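PDB 5ANZ: soluble lytic transglycosylase B3 from Pseudomonas aeruginosa, which probably cleaves the glycan strands of peptidoglycan as a lytic transglycosylase, taking part in turnover of the bacterial cell wall, and binds a calcium ion. Local coordinates for residues L305-H309 / P404-Y408; P95-L100 / W353-D357; V76-V82 / R158-L163; M151-I157 / A191-S197. All blocks are in the same frame, centred on the assembly; numbering follows the deposited sequence.

Contacts 1 and 2 adjoin, their centres about 13 Å apart, and share a boundary: Trp353 of contact 2 packs on Pro306 and Ala307 of contact 1. Contacts 3 and 4 form a second pair, about 11 Å between centres, joined through helix 156-166 and through Lys154, which lies against Asp79, Ala81 and Val82. The centre of contact 1 is about 40 Å from those of contacts 3 and 4, on the opposite side of the chain's centre. Contact 4 is nested within the loop that contact 2 closes, whereas contacts 1 and 2 alternate along the chain. Contact 1 joins the transglycosylase region to the putative peptidoglycan-binding region, and contact 2 adds the loop between helices 330-343 and 362-374; contacts 3 and 4 lie within the transglycosylase range.

Contact 1. Residues L305-H309 / P404-Y408; sequences LPAGH and PADGY
Two irregular loops meet here without forming a strand pair, coming closest at Gly308 and Tyr408, whose CA atoms are 5.2 Å apart. Gly308 has a positive phi of 77°, a shape glycine takes up readily, and with no side chain in the way Asp406 OD2 comes to 3.2 Å from Gly308 CA. Beside it, Asp406 holds His309 twice through a single oxygen. The backbone N of His309 donates to the anti lone pair of Asp406 OD2 at 2.8 Å, and His309 ND1 reaches the same oxygen at 3.2 Å from above the carboxylate plane. That oxygen lies almost exactly in the imidazole plane, so the second bond fixes the rotation of the ring. The other oxygen, Asp406 OD1, accepts from Tyr408 N at 2.9 Å, closing an Asx turn, and also takes a bond from Gln398; aspartate is short enough to serve its own loop and the opposite one together. The loop after strand 300-304, in the transglycosylase domain, is thereby fastened to the loop between helices 388-401 and 411-417 of the putative peptidoglycan-binding domain, making this an interdomain contact. Pro404 lies over one face of the His309 ring, with Pro404 CG 3.6 Å from the ring centroid in a CH-pi contact. Tyr408 extends the other way: with CG anti to the backbone N (chi1 -176°), its ring lies flat over the backbone of Ala307 and Gly308. Ala307 CA stands 4.0 Å from the Tyr408 ring centroid, over its face, while Tyr408 OH continues to Asp357.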
# COMPACT_ATOMS: atom_id res chain seq x y z
N LEU A 305 -7.91 12.07 -7.81
CA LEU A 305 -7.10 13.17 -8.36
C LEU A 305 -5.77 13.27 -7.62
O LEU A 305 -5.65 14.08 -6.69
CB LEU A 305 -7.84 14.50 -8.23
CG LEU A 305 -9.06 14.83 -9.09
CD1 LEU A 305 -9.71 16.11 -8.59
CD2 LEU A 305 -8.64 14.97 -10.54
N PRO A 306 -4.77 12.48 -8.02
CA PRO A 306 -3.55 12.37 -7.21
C PRO A 306 -2.77 13.69 -7.07
O PRO A 306 -2.02 13.84 -6.10
CB PRO A 306 -2.71 11.33 -7.96
CG PRO A 306 -3.32 11.21 -9.32
CD PRO A 306 -4.76 11.60 -9.20
N ALA A 307 -2.96 14.64 -7.99
CA ALA A 307 -2.30 15.95 -7.86
C ALA A 307 -3.27 17.11 -8.02
O ALA A 307 -2.90 18.16 -8.55
CB ALA A 307 -1.17 16.06 -8.88
N GLY A 308 -4.51 16.93 -7.57
CA GLY A 308 -5.48 18.02 -7.60
C GLY A 308 -6.07 18.28 -8.98
O GLY A 308 -5.82 17.51 -9.92
N HIS A 309 -6.84 19.37 -9.09
CA HIS A 309 -7.64 19.62 -10.28
C HIS A 309 -6.82 19.89 -11.55
O HIS A 309 -7.34 19.74 -12.65
CB HIS A 309 -8.62 20.78 -10.05
CG HIS A 309 -8.00 22.15 -10.13
ND1 HIS A 309 -7.32 22.72 -9.08
CD2 HIS A 309 -8.01 23.07 -11.12
CE1 HIS A 309 -6.91 23.93 -9.42
NE2 HIS A 309 -7.32 24.17 -10.65
N PRO A 404 -10.95 26.10 -7.03
CA PRO A 404 -11.56 24.78 -7.18
C PRO A 404 -11.38 23.97 -5.89
O PRO A 404 -10.28 23.96 -5.33
CB PRO A 404 -10.80 24.16 -8.35
CG PRO A 404 -10.27 25.34 -9.12
CD PRO A 404 -9.93 26.35 -8.06
N ALA A 405 -12.44 23.32 -5.44
CA ALA A 405 -12.41 22.63 -4.15
C ALA A 405 -11.99 21.17 -4.28
O ALA A 405 -12.80 20.27 -4.07
CB ALA A 405 -13.78 22.74 -3.47
N ASP A 406 -10.73 20.93 -4.62
CA ASP A 406 -10.28 19.56 -4.85
C ASP A 406 -9.73 18.89 -3.59
O ASP A 406 -9.41 17.70 -3.59
CB ASP A 406 -9.23 19.52 -5.98
CG ASP A 406 -8.00 20.38 -5.69
OD1 ASP A 406 -7.80 20.82 -4.53
OD2 ASP A 406 -7.20 20.60 -6.64
N GLY A 407 -9.61 19.65 -2.50
CA GLY A 407 -9.11 19.10 -1.26
C GLY A 407 -7.64 18.78 -1.28
O GLY A 407 -7.12 18.14 -0.36
N TYR A 408 -6.95 19.22 -2.32
CA TYR A 408 -5.52 18.98 -2.46
C TYR A 408 -4.73 20.22 -2.06
O TYR A 408 -4.75 21.23 -2.77
CB TYR A 408 -5.19 18.56 -3.90
CG TYR A 408 -3.75 18.19 -4.12
CD1 TYR A 408 -3.25 16.96 -3.71
CD2 TYR A 408 -2.87 19.08 -4.74
CE1 TYR A 408 -1.93 16.62 -3.91
CE2 TYR A 408 -1.55 18.75 -4.94
CZ TYR A 408 -1.09 17.52 -4.53
OH TYR A 408 0.23 17.18 -4.72

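Contact 2. Residues P95-L100 / W353-D357; sequences PVWKYL and WPLED
The indole of Trp353 receives Trp97 CB over one face, 3.5 Å from the centroid of its five-membered ring and only 11° off the normal. This is a CH-pi contact made by the methylene; the two indoles meet obliquely, their five-membered rings inclined by 38°. Lys98 CG lies over a face of the Trp97 ring, toward its rim; at the edge the less well ordered Asp357 brings OD2, nearer still to Pro95 CB (3.4 Å). The six-membered end of Trp353 reaches two aliphatic branches: Leu100 CD1 lies 3.6 Å from Trp353 CZ2, and Val96 CG1 is 4.1 Å from Trp353 CH2, both crossing the indole at about a right angle. The helix backbone points Trp97 CB toward Trp353; chi1, at 77°, only decides where the Trp97 indole goes, giving the oblique ring pair. A broad tryptophan suits position 353 because it spans one helical turn, from Val96 and Trp97 to Leu100. Pro95 is the N-cap residue; its O accepts from Tyr99 N, and its ring packs on Asp357, whose OD1 is satisfied by Tyr408. The arrangement is a helix N-terminus packed against a loop containing a type I beta turn, Pro354 to Asp357, that precedes helix 362-374.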
# COMPACT_ATOMS: atom_id res chain seq x y z
N PRO A 95 6.71 14.22 -4.79
CA PRO A 95 5.39 14.35 -5.43
C PRO A 95 4.98 13.02 -6.06
O PRO A 95 5.85 12.18 -6.34
CB PRO A 95 5.61 15.44 -6.48
CG PRO A 95 7.08 15.44 -6.74
CD PRO A 95 7.73 15.06 -5.44
N VAL A 96 3.68 12.82 -6.26
CA VAL A 96 3.18 11.54 -6.74
C VAL A 96 3.80 11.18 -8.08
O VAL A 96 4.13 10.02 -8.32
CB VAL A 96 1.64 11.52 -6.88
CG1 VAL A 96 1.18 10.22 -7.54
CG2 VAL A 96 0.99 11.69 -5.52
N TRP A 97 3.98 12.17 -8.96
CA TRP A 97 4.46 11.87 -10.30
C TRP A 97 5.87 11.28 -10.23
O TRP A 97 6.23 10.45 -11.07
CB TRP A 97 4.42 13.12 -11.20
CG TRP A 97 5.53 14.10 -10.98
CD1 TRP A 97 5.46 15.26 -10.27
CD2 TRP A 97 6.85 14.03 -11.51
NE1 TRP A 97 6.67 15.91 -10.31
CE2 TRP A 97 7.54 15.18 -11.07
CE3 TRP A 97 7.53 13.11 -12.31
CZ2 TRP A 97 8.87 15.42 -11.40
CZ3 TRP A 97 8.85 13.35 -12.64
CH2 TRP A 97 9.51 14.50 -12.18
N LYS A 98 6.66 11.68 -9.23
CA LYS A 98 8.01 11.13 -9.09
C LYS A 98 7.96 9.74 -8.49
O LYS A 98 8.71 8.85 -8.90
CB LYS A 98 8.90 12.05 -8.24
CG LYS A 98 9.65 13.09 -9.08
CD LYS A 98 10.46 14.07 -8.24
CE LYS A 98 11.22 15.06 -9.13
NZ LYS A 98 11.91 16.14 -8.35
N TYR A 99 7.06 9.54 -7.53
CA TYR A 99 6.83 8.19 -7.01
C TYR A 99 6.47 7.23 -8.14
O TYR A 99 7.04 6.14 -8.25
CB TYR A 99 5.73 8.21 -5.97
CG TYR A 99 5.35 6.83 -5.47
CD1 TYR A 99 6.15 6.16 -4.56
CD2 TYR A 99 4.19 6.21 -5.91
CE1 TYR A 99 5.80 4.90 -4.10
CE2 TYR A 99 3.83 4.95 -5.45
CZ TYR A 99 4.64 4.31 -4.55
OH TYR A 99 4.29 3.05 -4.09
N LEU A 100 5.52 7.64 -8.97
CA LEU A 100 5.06 6.81 -10.07
C LEU A 100 6.16 6.59 -11.10
O LEU A 100 6.26 5.52 -11.69
CB LEU A 100 3.84 7.43 -10.75
CG LEU A 100 2.55 7.35 -9.94
CD1 LEU A 100 1.44 8.16 -10.60
CD2 LEU A 100 2.15 5.88 -9.79
N TRP A 353 1.11 16.27 -15.57
CA TRP A 353 1.27 16.57 -14.15
C TRP A 353 1.60 18.05 -13.96
O TRP A 353 2.34 18.64 -14.75
CB TRP A 353 2.38 15.72 -13.54
CG TRP A 353 2.07 14.26 -13.50
CD1 TRP A 353 2.51 13.31 -14.37
CD2 TRP A 353 1.24 13.59 -12.55
NE1 TRP A 353 2.01 12.08 -14.02
CE2 TRP A 353 1.23 12.22 -12.90
CE3 TRP A 353 0.52 14.01 -11.43
CZ2 TRP A 353 0.50 11.27 -12.18
CZ3 TRP A 353 -0.20 13.07 -10.71
CH2 TRP A 353 -0.20 11.72 -11.09
N PRO A 354 1.06 18.66 -12.90
CA PRO A 354 1.38 20.06 -12.62
C PRO A 354 2.87 20.27 -12.37
O PRO A 354 3.46 19.52 -11.59
CB PRO A 354 0.57 20.36 -11.35
CG PRO A 354 -0.52 19.33 -11.34
CD PRO A 354 0.10 18.11 -11.93
N LEU A 355 3.47 21.26 -13.02
CA LEU A 355 4.89 21.55 -12.84
C LEU A 355 5.20 21.97 -11.41
O LEU A 355 6.25 21.64 -10.87
CB LEU A 355 5.35 22.64 -13.80
CG LEU A 355 5.19 22.34 -15.29
CD1 LEU A 355 6.12 23.24 -16.10
CD2 LEU A 355 5.46 20.87 -15.58
N GLU A 356 4.25 22.69 -10.81
CA GLU A 356 4.44 23.29 -9.49
C GLU A 356 4.13 22.34 -8.34
O GLU A 356 3.90 22.79 -7.22
CB GLU A 356 3.56 24.52 -9.35
CG GLU A 356 3.83 25.61 -10.35
CD GLU A 356 2.80 26.72 -10.26
OE1 GLU A 356 1.64 26.48 -10.66
OE2 GLU A 356 3.15 27.82 -9.78
N ASP A 357 4.13 21.05 -8.62
CA ASP A 357 3.80 20.09 -7.57
C ASP A 357 4.99 19.88 -6.64
O ASP A 357 5.75 18.92 -6.78
CB ASP A 357 3.34 18.77 -8.18
CG ASP A 357 2.50 17.95 -7.22
OD1 ASP A 357 1.80 18.56 -6.37
OD2 ASP A 357 2.53 16.71 -7.30

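Contact 3. Residues V76-V82 / R158-L163; sequences VQPDPAV and RSLATL
Thr162 OG1 is engaged from both segments: it accepts from Asp79 N at 2.8 Å and donates to Arg158 O, one turn back in its own helix, also at 2.8 Å. Threonine fits because its hydroxyl does both tasks while its methyl packs on the apolar side, Thr162 CG2 lying 4.0 Å from Val82 CG1; with OG1 beside its backbone N (chi1 -65°) it reaches back to that carbonyl. Arg158 O also accepts the helical bond from Thr162 N, the two donors arriving on opposite faces of the carbonyl plane. The segment bound here leads into helix 80-87, where Asp79 is the N-cap: its OD1 takes Ala81 N in a capping bond, and Pro80 follows in the first turn, where its missing N-H costs nothing. The contact thus sets a capped helix start across helix 156-166, within the mostly helical part of the transglycosylase domain. Arg158 stretches alongside residues 76-79, extended from CG to NE. Its NE donates to Gln77 O at 2.9 Å and its NH2 to Pro78 O at 3.1 Å, each from above the carbonyl plane. Asp79 lies over a face of this guanidinium; its OD2 is too far for a salt bridge, although the opposite charges should still attract. Val76 CG1 packs alongside the aliphatic part of Arg158. At the other end Val82 packs on one turn of the helix, placing CG1 3.6 Å from Leu163 CD2 and CG2 against Ser159. A water bridges Asp79 OD2, to which it donates at 2.7 Å, and Ser159 OG.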
# COMPACT_ATOMS: atom_id res chain seq x y z
N VAL A 76 20.12 -12.97 19.31
CA VAL A 76 19.32 -11.79 19.03
C VAL A 76 19.47 -10.68 20.09
O VAL A 76 19.40 -10.93 21.30
CB VAL A 76 17.83 -12.15 18.91
CG1 VAL A 76 16.99 -10.90 18.82
CG2 VAL A 76 17.62 -13.06 17.71
N GLN A 77 19.70 -9.47 19.59
CA GLN A 77 19.80 -8.27 20.42
C GLN A 77 18.96 -7.19 19.73
O GLN A 77 18.59 -7.35 18.57
CB GLN A 77 21.25 -7.81 20.57
CG GLN A 77 22.12 -8.68 21.47
CD GLN A 77 21.73 -8.56 22.93
OE1 GLN A 77 21.23 -9.52 23.53
NE2 GLN A 77 21.96 -7.39 23.51
N PRO A 78 18.68 -6.07 20.42
CA PRO A 78 17.93 -5.03 19.70
C PRO A 78 18.68 -4.51 18.47
O PRO A 78 19.91 -4.52 18.43
CB PRO A 78 17.77 -3.93 20.75
CG PRO A 78 17.82 -4.66 22.05
CD PRO A 78 18.85 -5.73 21.85
N ASP A 79 17.92 -4.08 17.46
CA ASP A 79 18.48 -3.52 16.24
C ASP A 79 18.19 -2.01 16.17
O ASP A 79 17.05 -1.61 15.92
CB ASP A 79 17.90 -4.22 15.02
CG ASP A 79 18.55 -3.78 13.74
OD1 ASP A 79 19.33 -2.78 13.79
OD2 ASP A 79 18.31 -4.42 12.69
N PRO A 80 19.22 -1.17 16.36
CA PRO A 80 18.99 0.28 16.38
C PRO A 80 18.43 0.81 15.06
O PRO A 80 17.75 1.83 15.06
CB PRO A 80 20.38 0.86 16.66
CG PRO A 80 21.12 -0.25 17.33
CD PRO A 80 20.62 -1.51 16.68
N ALA A 81 18.72 0.11 13.97
CA ALA A 81 18.21 0.49 12.66
C ALA A 81 16.70 0.37 12.63
O ALA A 81 16.00 1.18 12.02
CB ALA A 81 18.84 -0.38 11.57
N VAL A 82 16.18 -0.66 13.31
CA VAL A 82 14.75 -0.87 13.38
C VAL A 82 14.11 0.23 14.25
O VAL A 82 13.05 0.77 13.92
CB VAL A 82 14.45 -2.29 13.92
CG1 VAL A 82 12.98 -2.45 14.24
CG2 VAL A 82 14.89 -3.32 12.91
N ARG A 158 14.30 -10.69 15.11
CA ARG A 158 15.07 -9.60 15.70
C ARG A 158 14.33 -8.27 15.56
O ARG A 158 14.24 -7.49 16.51
CB ARG A 158 16.44 -9.48 15.04
CG ARG A 158 17.31 -8.46 15.76
CD ARG A 158 18.69 -8.33 15.12
NE ARG A 158 19.53 -7.41 15.88
CZ ARG A 158 20.76 -7.05 15.53
NH1 ARG A 158 21.30 -7.55 14.42
NH2 ARG A 158 21.45 -6.20 16.29
N SER A 159 13.78 -8.02 14.38
CA SER A 159 13.12 -6.74 14.14
C SER A 159 11.88 -6.58 15.01
O SER A 159 11.69 -5.54 15.65
CB SER A 159 12.76 -6.59 12.66
OG SER A 159 13.94 -6.62 11.87
N LEU A 160 11.04 -7.61 15.05
CA LEU A 160 9.82 -7.52 15.85
C LEU A 160 10.09 -7.52 17.36
O LEU A 160 9.37 -6.86 18.12
CB LEU A 160 8.85 -8.65 15.50
CG LEU A 160 8.24 -8.52 14.09
CD1 LEU A 160 7.42 -9.76 13.75
CD2 LEU A 160 7.39 -7.26 13.97
N ALA A 161 11.12 -8.24 17.81
CA ALA A 161 11.51 -8.19 19.22
C ALA A 161 12.00 -6.80 19.59
O ALA A 161 11.71 -6.30 20.69
CB ALA A 161 12.60 -9.24 19.51
N THR A 162 12.74 -6.18 18.68
CA THR A 162 13.22 -4.82 18.90
C THR A 162 12.03 -3.88 19.12
O THR A 162 11.98 -3.15 20.10
CB THR A 162 14.07 -4.32 17.73
OG1 THR A 162 15.27 -5.11 17.65
CG2 THR A 162 14.45 -2.86 17.94
N LEU A 163 11.06 -3.93 18.20
CA LEU A 163 9.87 -3.07 18.32
C LEU A 163 9.03 -3.40 19.56
O LEU A 163 8.48 -2.50 20.19
CB LEU A 163 9.01 -3.21 17.07
CG LEU A 163 9.66 -2.74 15.77
CD1 LEU A 163 8.75 -3.04 14.60
CD2 LEU A 163 9.96 -1.25 15.84
O HOH W 1 16.73 -6.64 12.79

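Contact 4. Residues M151-I157 / A191-S197; sequences MGNKNVI and ASFMIGS
Val156 N donates to Met194 O at 2.9 Å in a nearly straight bond (173°), and Gly196 N gives a second firm link to Lys154 O, also 2.9 Å. The return bond from Lys154 N to Gly196 O is weak. Met194 CG lies 3.8 Å from Val156 CB, and the thioether, bent at chi3, meets both Val156 and Ile157. Lys154 and Gly196 form a hydrogen-bonded antiparallel pair, Asn155 and Ile195 the non-hydrogen-bonded pair beside it, together a two-stranded sheet whose first strand passes directly into helix 156-166. Gly152 and Gly196, lacking side chains, let the backbones come close: Gly196 CA stands 3.2 Å from Met151 O, and Gly152 CA makes a CA-H...O contact to Gly196 O. Asn155, the helix N-cap, divides its amide: OD1 takes Arg158 N and, weakly, Ile157 N, while ND2 reaches Ala191 O in a weak bond and a water held by Ser192 O. Farther out, Gln206 bonds to Met151 O, and Trp228 to Ile195 O. The side chain of Ser197 lies about 7 Å from that of Ile208, which binds N-acetyl-D-glucosamine in another structure of this protein, though none is bound here.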
# COMPACT_ATOMS: atom_id res chain seq x y z
N MET A 151 13.67 -8.07 -0.36
CA MET A 151 12.78 -8.52 0.69
C MET A 151 13.13 -7.89 2.04
O MET A 151 12.41 -8.03 3.03
CB MET A 151 12.86 -10.05 0.79
CG MET A 151 12.47 -10.75 -0.49
SD MET A 151 12.48 -12.54 -0.29
CE MET A 151 14.12 -12.97 -0.86
N GLY A 152 14.23 -7.16 2.05
CA GLY A 152 14.85 -6.75 3.29
C GLY A 152 15.95 -7.74 3.59
O GLY A 152 16.03 -8.82 2.98
N ASN A 153 16.82 -7.34 4.50
CA ASN A 153 17.90 -8.18 4.97
C ASN A 153 17.91 -8.07 6.47
O ASN A 153 18.97 -7.92 7.08
CB ASN A 153 19.23 -7.75 4.36
CG ASN A 153 19.60 -6.31 4.71
OD1 ASN A 153 18.73 -5.45 4.83
ND2 ASN A 153 20.89 -6.06 4.88
N LYS A 154 16.72 -8.10 7.06
CA LYS A 154 16.61 -8.12 8.49
C LYS A 154 15.88 -9.36 8.96
O LYS A 154 14.87 -9.75 8.38
CB LYS A 154 15.91 -6.84 8.98
CG LYS A 154 16.73 -5.59 8.73
CD LYS A 154 16.08 -4.36 9.37
CE LYS A 154 16.99 -3.14 9.30
NZ LYS A 154 17.30 -2.74 7.91
N ASN A 155 16.39 -9.96 10.02
CA ASN A 155 15.73 -11.10 10.63
C ASN A 155 14.44 -10.67 11.30
O ASN A 155 14.45 -9.76 12.15
CB ASN A 155 16.65 -11.78 11.64
CG ASN A 155 16.02 -13.03 12.20
OD1 ASN A 155 15.27 -12.97 13.17
ND2 ASN A 155 16.29 -14.17 11.56
N VAL A 156 13.34 -11.31 10.92
CA VAL A 156 12.01 -10.90 11.36
C VAL A 156 11.88 -10.99 12.87
O VAL A 156 11.26 -10.12 13.50
CB VAL A 156 10.93 -11.77 10.69
CG1 VAL A 156 9.56 -11.57 11.34
CG2 VAL A 156 10.88 -11.42 9.19
N ILE A 157 12.48 -12.03 13.47
CA ILE A 157 12.38 -12.16 14.93
C ILE A 157 13.12 -11.02 15.62
O ILE A 157 12.62 -10.41 16.57
CB ILE A 157 12.93 -13.50 15.43
CG1 ILE A 157 12.17 -14.66 14.78
CG2 ILE A 157 12.88 -13.56 16.97
CD1 ILE A 157 10.68 -14.71 15.09
N ALA A 191 14.58 -20.40 10.98
CA ALA A 191 14.76 -19.11 11.63
C ALA A 191 15.84 -18.26 10.94
O ALA A 191 15.66 -17.05 10.75
CB ALA A 191 15.11 -19.33 13.10
N SER A 192 16.94 -18.90 10.54
CA SER A 192 18.01 -18.16 9.88
C SER A 192 17.56 -17.45 8.60
O SER A 192 18.18 -16.47 8.21
CB SER A 192 19.17 -19.09 9.53
OG SER A 192 19.80 -19.56 10.71
N PHE A 193 16.53 -17.97 7.94
CA PHE A 193 16.11 -17.40 6.65
C PHE A 193 14.77 -16.66 6.73
O PHE A 193 14.19 -16.31 5.71
CB PHE A 193 16.03 -18.51 5.58
CG PHE A 193 17.33 -19.24 5.40
CD1 PHE A 193 18.50 -18.55 5.15
CD2 PHE A 193 17.38 -20.63 5.49
CE1 PHE A 193 19.70 -19.23 4.99
CE2 PHE A 193 18.58 -21.29 5.33
CZ PHE A 193 19.74 -20.60 5.09
N MET A 194 14.30 -16.40 7.95
CA MET A 194 13.04 -15.64 8.09
C MET A 194 13.33 -14.16 7.99
O MET A 194 13.50 -13.45 9.00
CB MET A 194 12.34 -15.95 9.41
CG MET A 194 10.94 -15.38 9.43
SD MET A 194 10.18 -15.68 11.04
CE MET A 194 8.64 -16.37 10.52
N ILE A 195 13.40 -13.70 6.74
CA ILE A 195 13.89 -12.37 6.43
C ILE A 195 12.72 -11.46 6.04
O ILE A 195 11.70 -11.92 5.53
CB ILE A 195 14.91 -12.41 5.27
CG1 ILE A 195 16.10 -13.27 5.64
CG2 ILE A 195 15.36 -11.00 4.92
CD1 ILE A 195 16.71 -12.87 6.93
N GLY A 196 12.89 -10.18 6.31
CA GLY A 196 11.87 -9.20 5.93
C GLY A 196 12.31 -7.78 6.24
O GLY A 196 13.50 -7.50 6.50
N SER A 197 11.35 -6.87 6.23
CA SER A 197 11.62 -5.45 6.48
C SER A 197 11.69 -5.12 7.97
O SER A 197 11.36 -5.96 8.82
CB SER A 197 10.52 -4.60 5.83
OG SER A 197 9.39 -4.58 6.69
O HOH W 2 12.75 -8.11 9.77
O HOH W 3 18.51 -14.15 9.67